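Local structure of phenylacetic acid degradation-related protein (Ralstonia eutropha JMP134, 2PIM) at residues D42-D47 against A98-G103; L88-L93 against A129-T134. The protein is a putative thioesterase of the hotdog superfamily that probably hydrolyses fatty acyl-CoA thioesters. All coordinates share one frame; numbering follows the deposited sequence.

Contact 1 (D42-D47 against A98-G103); sequences DYVATD and AGLLRG
D42 and R102 meet in a salt bridge on one face of two antiparallel strands. R102 approaches side-on, and two of its nitrogens, NE and NH2, settle on a single oxygen: NE lies 2.9 Å and NH2 2.8 Å from D42 OD1. NH2 takes the syn lone pair, while NE comes nearly along the C-O axis; because two N-H groups converge on one atom, both bonds are bent, at 131°, and the carboxylate and guanidinium planes are turned 51° apart. Bends at chi2 and chi3 bring the NE/NH2 edge of the guanidinium round to the aspartate. The pair belongs to a charge network, D42 OD2 bridging to R30 and R102 NH1 to E40.

Four backbone bonds join the strands through the hydrogen-bonded pairs Y43-L101 and A45-G99, for example L101 N to Y43 O at 2.8 Å.

Apolar contacts fall on both faces. V44 CG2 touches L100 CD2 at 4.1 Å beside the salt bridge, and on the opposite face A45 CB meets L101 CD1 at 3.8 Å. Y43 turns the edge of its ring to the backbone of G103.

That second face packs on helix 58-75, the central helix of the hotdog fold: Y43 and A45 rest on M64, L101 on L61, and Y43 OH bonds D67. Strands 28-33 and 114-123 flank the pair.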
loop_
_atom_site.group_PDB
_atom_site.type_symbol
_atom_site.label_atom_id
_atom_site.label_comp_id
_atom_site.label_asym_id
_atom_site.label_seq_id
_atom_site.Cartn_x
_atom_site.Cartn_y
_atom_site.Cartn_z
ATOM N N ASP A 42 16.346 1.680 1.410
ATOM C CA ASP A 42 15.996 2.677 0.416
ATOM C C ASP A 42 14.831 2.184 -0.438
ATOM O O ASP A 42 14.661 0.986 -0.587
ATOM C CB ASP A 42 17.175 2.923 -0.514
ATOM C CG ASP A 42 18.305 3.635 0.162
ATOM O OD1 ASP A 42 18.025 4.450 1.057
ATOM O OD2 ASP A 42 19.466 3.383 -0.219
ATOM N N TYR A 43 14.069 3.120 -0.994
ATOM C CA TYR A 43 13.019 2.843 -1.955
ATOM C C TYR A 43 13.089 3.945 -3.028
ATOM O O TYR A 43 13.645 5.031 -2.783
ATOM C CB TYR A 43 11.613 2.759 -1.264
ATOM C CG TYR A 43 11.540 1.595 -0.287
ATOM C CD1 TYR A 43 11.362 0.297 -0.737
ATOM C CD2 TYR A 43 11.732 1.792 1.069
ATOM C CE1 TYR A 43 11.340 -0.766 0.134
ATOM C CE2 TYR A 43 11.739 0.732 1.951
ATOM C CZ TYR A 43 11.567 -0.546 1.482
ATOM O OH TYR A 43 11.612 -1.601 2.372
ATOM N N VAL A 44 12.566 3.650 -4.224
ATOM C CA VAL A 44 12.490 4.641 -5.303
ATOM C C VAL A 44 11.017 4.721 -5.723
ATOM O O VAL A 44 10.399 3.700 -6.029
ATOM C CB VAL A 44 13.370 4.283 -6.525
ATOM C CG1 VAL A 44 13.144 5.265 -7.672
ATOM C CG2 VAL A 44 14.848 4.263 -6.164
ATOM N N ALA A 45 10.457 5.934 -5.681
ATOM C CA ALA A 45 9.141 6.186 -6.235
ATOM C C ALA A 45 9.362 6.606 -7.700
ATOM O O ALA A 45 10.117 7.534 -7.971
ATOM C CB ALA A 45 8.421 7.270 -5.430
ATOM N N THR A 46 8.734 5.902 -8.638
ATOM C CA THR A 46 8.851 6.245 -10.061
ATOM C C THR A 46 7.706 7.151 -10.505
ATOM O O THR A 46 6.768 7.365 -9.750
ATOM C CB THR A 46 8.912 4.992 -10.914
ATOM O OG1 THR A 46 7.682 4.264 -10.800
ATOM C CG2 THR A 46 10.099 4.116 -10.456
ATOM N N ASP A 47 7.781 7.706 -11.718
ATOM C CA ASP A 47 6.692 8.537 -12.234
ATOM C C ASP A 47 5.383 7.684 -12.354
ATOM O O ASP A 47 4.271 8.216 -12.372
ATOM C CB ASP A 47 7.065 9.176 -13.580
ATOM C CG ASP A 47 8.116 10.312 -13.461
ATOM O OD1 ASP A 47 8.288 10.930 -12.383
ATOM O OD2 ASP A 47 8.756 10.613 -14.499
ATOM N N ALA A 98 8.469 11.913 -6.746
ATOM C CA ALA A 98 9.288 10.883 -7.385
ATOM C C ALA A 98 10.741 11.044 -6.954
ATOM O O ALA A 98 11.252 12.171 -6.839
ATOM C CB ALA A 98 9.198 10.969 -8.894
ATOM N N GLY A 99 11.413 9.917 -6.753
ATOM C CA GLY A 99 12.803 9.921 -6.322
ATOM C C GLY A 99 13.007 8.952 -5.173
ATOM O O GLY A 99 12.138 8.133 -4.878
ATOM N N LEU A 100 14.174 9.035 -4.551
ATOM C CA LEU A 100 14.542 8.187 -3.424
ATOM C C LEU A 100 13.740 8.504 -2.150
ATOM O O LEU A 100 13.404 9.652 -1.886
ATOM C CB LEU A 100 16.017 8.355 -3.103
ATOM C CG LEU A 100 17.065 7.443 -3.716
ATOM C CD1 LEU A 100 18.432 8.059 -3.442
ATOM C CD2 LEU A 100 16.959 6.054 -3.121
ATOM N N LEU A 101 13.469 7.460 -1.373
ATOM C CA LEU A 101 12.957 7.562 -0.004
ATOM C C LEU A 101 13.738 6.595 0.839
ATOM O O LEU A 101 14.330 5.654 0.334
ATOM C CB LEU A 101 11.456 7.210 0.114
ATOM C CG LEU A 101 10.463 8.074 -0.702
ATOM C CD1 LEU A 101 10.151 7.497 -2.071
ATOM C CD2 LEU A 101 9.194 8.270 0.058
ATOM N N ARG A 102 13.712 6.845 2.134
ATOM C CA ARG A 102 14.395 6.054 3.130
ATOM C C ARG A 102 13.345 5.493 4.084
ATOM O O ARG A 102 12.654 6.266 4.768
ATOM C CB ARG A 102 15.317 6.979 3.917
ATOM C CG ARG A 102 15.965 6.389 5.154
ATOM C CD ARG A 102 16.617 5.090 4.851
ATOM N NE ARG A 102 17.634 5.246 3.802
ATOM C CZ ARG A 102 18.954 5.282 3.999
ATOM N NH1 ARG A 102 19.500 5.119 5.191
ATOM N NH2 ARG A 102 19.741 5.456 2.984
ATOM N N GLY A 103 13.265 4.166 4.146
ATOM C CA GLY A 103 12.388 3.476 5.063
ATOM C C GLY A 103 13.143 2.981 6.265
ATOM O O GLY A 103 14.210 2.373 6.127
#

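Contact 2 (L88-L93 against A129-T134); sequences LNLSFL and ATATAT
L88 and L90 reach across to the small side chains of A131 and A133 on one face of this antiparallel strand pair. L88 CD1 lies 3.8 Å from A131 CB and also touches A133 CB; with CG anti to the backbone N (chi1 -179°), the leucine leans over the neighbouring strand. L90 CD2 comes to 3.8 Å of the same A131 CB, so two leucine methyls converge on one alanine methyl. F92 continues the row, its CD1 4.2 Å from A129 CB, with the ring oblique to that methyl.

Polar and mixed contacts occupy the opposite face. S91 and T130 stand side by side, S91 CB 3.5 Å from T130 OG1. T130 holds OG1 between its backbone N and carbonyl carbon (chi1 58°), which brings the hydroxyl beside the serine and leaves CG2 to meet L93 CD2 at 4.0 Å, the two side chains crossing at about a right angle.

The backbones are joined by two hydrogen-bonded pairs, N89-T132 and S91-T130, each with bonds in both directions; S91 N to T130 O (2.9 Å) is nearly straight at 172°. CA-H...O contacts fill in between, such as A131 CA to N89 O at 3.2 Å.

Strand 126-136 continues the sheet into strand 114-123, and A129 and A131 pack on L65 of helix 58-75, with A133 on T69. Along its other edge, strand 84-92 pairs antiparallel with a strand of the second subunit, where N89 OD1 bonds N87 of that subunit; one sheet thus spans the dimer, as in other hotdog thioesterases.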
loop_
_atom_site.group_PDB
_atom_site.type_symbol
_atom_site.label_atom_id
_atom_site.label_comp_id
_atom_site.label_asym_id
_atom_site.label_seq_id
_atom_site.Cartn_x
_atom_site.Cartn_y
_atom_site.Cartn_z
ATOM N N LEU A 88 -1.942 -3.594 8.704
ATOM C CA LEU A 88 -0.977 -2.525 8.488
ATOM C C LEU A 88 -1.748 -1.186 8.519
ATOM O O LEU A 88 -2.661 -1.002 7.763
ATOM C CB LEU A 88 -0.320 -2.705 7.124
ATOM C CG LEU A 88 0.763 -1.740 6.623
ATOM C CD1 LEU A 88 1.958 -1.677 7.542
ATOM C CD2 LEU A 88 1.198 -2.171 5.250
ATOM N N ASN A 89 -1.419 -0.303 9.450
ATOM C CA ASN A 89 -2.085 0.962 9.558
ATOM C C ASN A 89 -1.120 2.009 9.074
ATOM O O ASN A 89 -0.006 2.099 9.587
ATOM C CB ASN A 89 -2.529 1.262 11.006
ATOM C CG ASN A 89 -3.303 2.588 11.113
ATOM O OD1 ASN A 89 -2.719 3.617 11.402
ATOM N ND2 ASN A 89 -4.602 2.554 10.856
ATOM N N LEU A 90 -1.560 2.807 8.110
ATOM C CA LEU A 90 -0.720 3.775 7.424
ATOM C C LEU A 90 -1.224 5.170 7.708
ATOM O O LEU A 90 -2.402 5.397 7.643
ATOM C CB LEU A 90 -0.823 3.579 5.907
ATOM C CG LEU A 90 -0.423 2.200 5.419
ATOM C CD1 LEU A 90 -0.759 2.095 3.921
ATOM C CD2 LEU A 90 1.041 1.876 5.698
ATOM N N SER A 91 -0.307 6.075 8.040
ATOM C CA SER A 91 -0.604 7.459 8.279
ATOM C C SER A 91 0.246 8.205 7.286
ATOM O O SER A 91 1.468 7.953 7.169
ATOM C CB SER A 91 -0.246 7.893 9.723
ATOM O OG SER A 91 -0.956 7.149 10.696
ATOM N N PHE A 92 -0.407 9.141 6.608
ATOM C CA PHE A 92 0.172 9.934 5.552
ATOM C C PHE A 92 0.279 11.351 6.065
ATOM O O PHE A 92 -0.725 11.965 6.355
ATOM C CB PHE A 92 -0.723 9.901 4.298
ATOM C CG PHE A 92 -0.997 8.510 3.807
ATOM C CD1 PHE A 92 0.045 7.709 3.383
ATOM C CD2 PHE A 92 -2.285 7.987 3.803
ATOM C CE1 PHE A 92 -0.172 6.414 2.974
ATOM C CE2 PHE A 92 -2.514 6.679 3.362
ATOM C CZ PHE A 92 -1.449 5.893 2.963
ATOM N N LEU A 93 1.507 11.841 6.139
ATOM C CA LEU A 93 1.867 12.972 6.936
ATOM C C LEU A 93 2.175 14.143 6.035
ATOM O O LEU A 93 1.704 15.256 6.282
ATOM C CB LEU A 93 3.105 12.591 7.746
ATOM C CG LEU A 93 2.960 12.112 9.209
ATOM C CD1 LEU A 93 1.879 11.136 9.439
ATOM C CD2 LEU A 93 4.274 11.548 9.703
ATOM N N ALA A 129 5.371 9.431 5.706
ATOM C CA ALA A 129 4.367 8.509 6.117
ATOM C C ALA A 129 4.909 7.613 7.215
ATOM O O ALA A 129 6.120 7.376 7.282
ATOM C CB ALA A 129 3.910 7.664 4.927
ATOM N N THR A 130 4.010 7.142 8.078
ATOM C CA THR A 130 4.349 6.125 9.067
ATOM C C THR A 130 3.432 4.920 8.976
ATOM O O THR A 130 2.346 4.996 8.399
ATOM C CB THR A 130 4.301 6.706 10.494
ATOM O OG1 THR A 130 3.022 7.215 10.746
ATOM C CG2 THR A 130 5.272 7.840 10.653
ATOM N N ALA A 131 3.858 3.841 9.619
ATOM C CA ALA A 131 3.097 2.631 9.711
ATOM C C ALA A 131 3.245 1.891 11.042
ATOM O O ALA A 131 4.277 1.955 11.714
ATOM C CB ALA A 131 3.499 1.679 8.625
ATOM N N THR A 132 2.207 1.114 11.343
ATOM C CA THR A 132 2.218 0.099 12.359
ATOM C C THR A 132 1.793 -1.203 11.700
ATOM O O THR A 132 0.719 -1.273 11.098
ATOM C CB THR A 132 1.183 0.508 13.473
ATOM O OG1 THR A 132 1.704 1.638 14.186
ATOM C CG2 THR A 132 0.933 -0.629 14.435
ATOM N N ALA A 133 2.610 -2.224 11.831
ATOM C CA ALA A 133 2.325 -3.550 11.309
ATOM C C ALA A 133 2.164 -4.529 12.436
ATOM O O ALA A 133 2.957 -4.533 13.374
ATOM C CB ALA A 133 3.466 -4.022 10.437
ATOM N N THR A 134 1.121 -5.346 12.345
ATOM C CA THR A 134 0.937 -6.515 13.195
ATOM C C THR A 134 1.162 -7.750 12.361
ATOM O O THR A 134 0.445 -7.956 11.398
ATOM C CB THR A 134 -0.492 -6.539 13.739
ATOM O OG1 THR A 134 -0.722 -5.315 14.416
ATOM C CG2 THR A 134 -0.703 -7.694 14.656
#

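Overall arrangement
From the N terminus the chain enters contact 1 on strand 38-45, then passes through helix 58-75 to strand 84-92, the first side of contact 2. Strand 99-107 closes the first loop by returning to 42-47; after strand 114-123, strand 126-136 closes the second against 88-93. The segments alternate, so the two loops cross rather than nest. Their centres lie about 17 Å apart and the contacts do not touch, but strand 114-123 sits between strands 99-107 and 126-136 and joins them into one curved sheet around helix 58-75. Contact 1 ties in the N-terminal strands; contact 2 carries the sheet to the dimer interface.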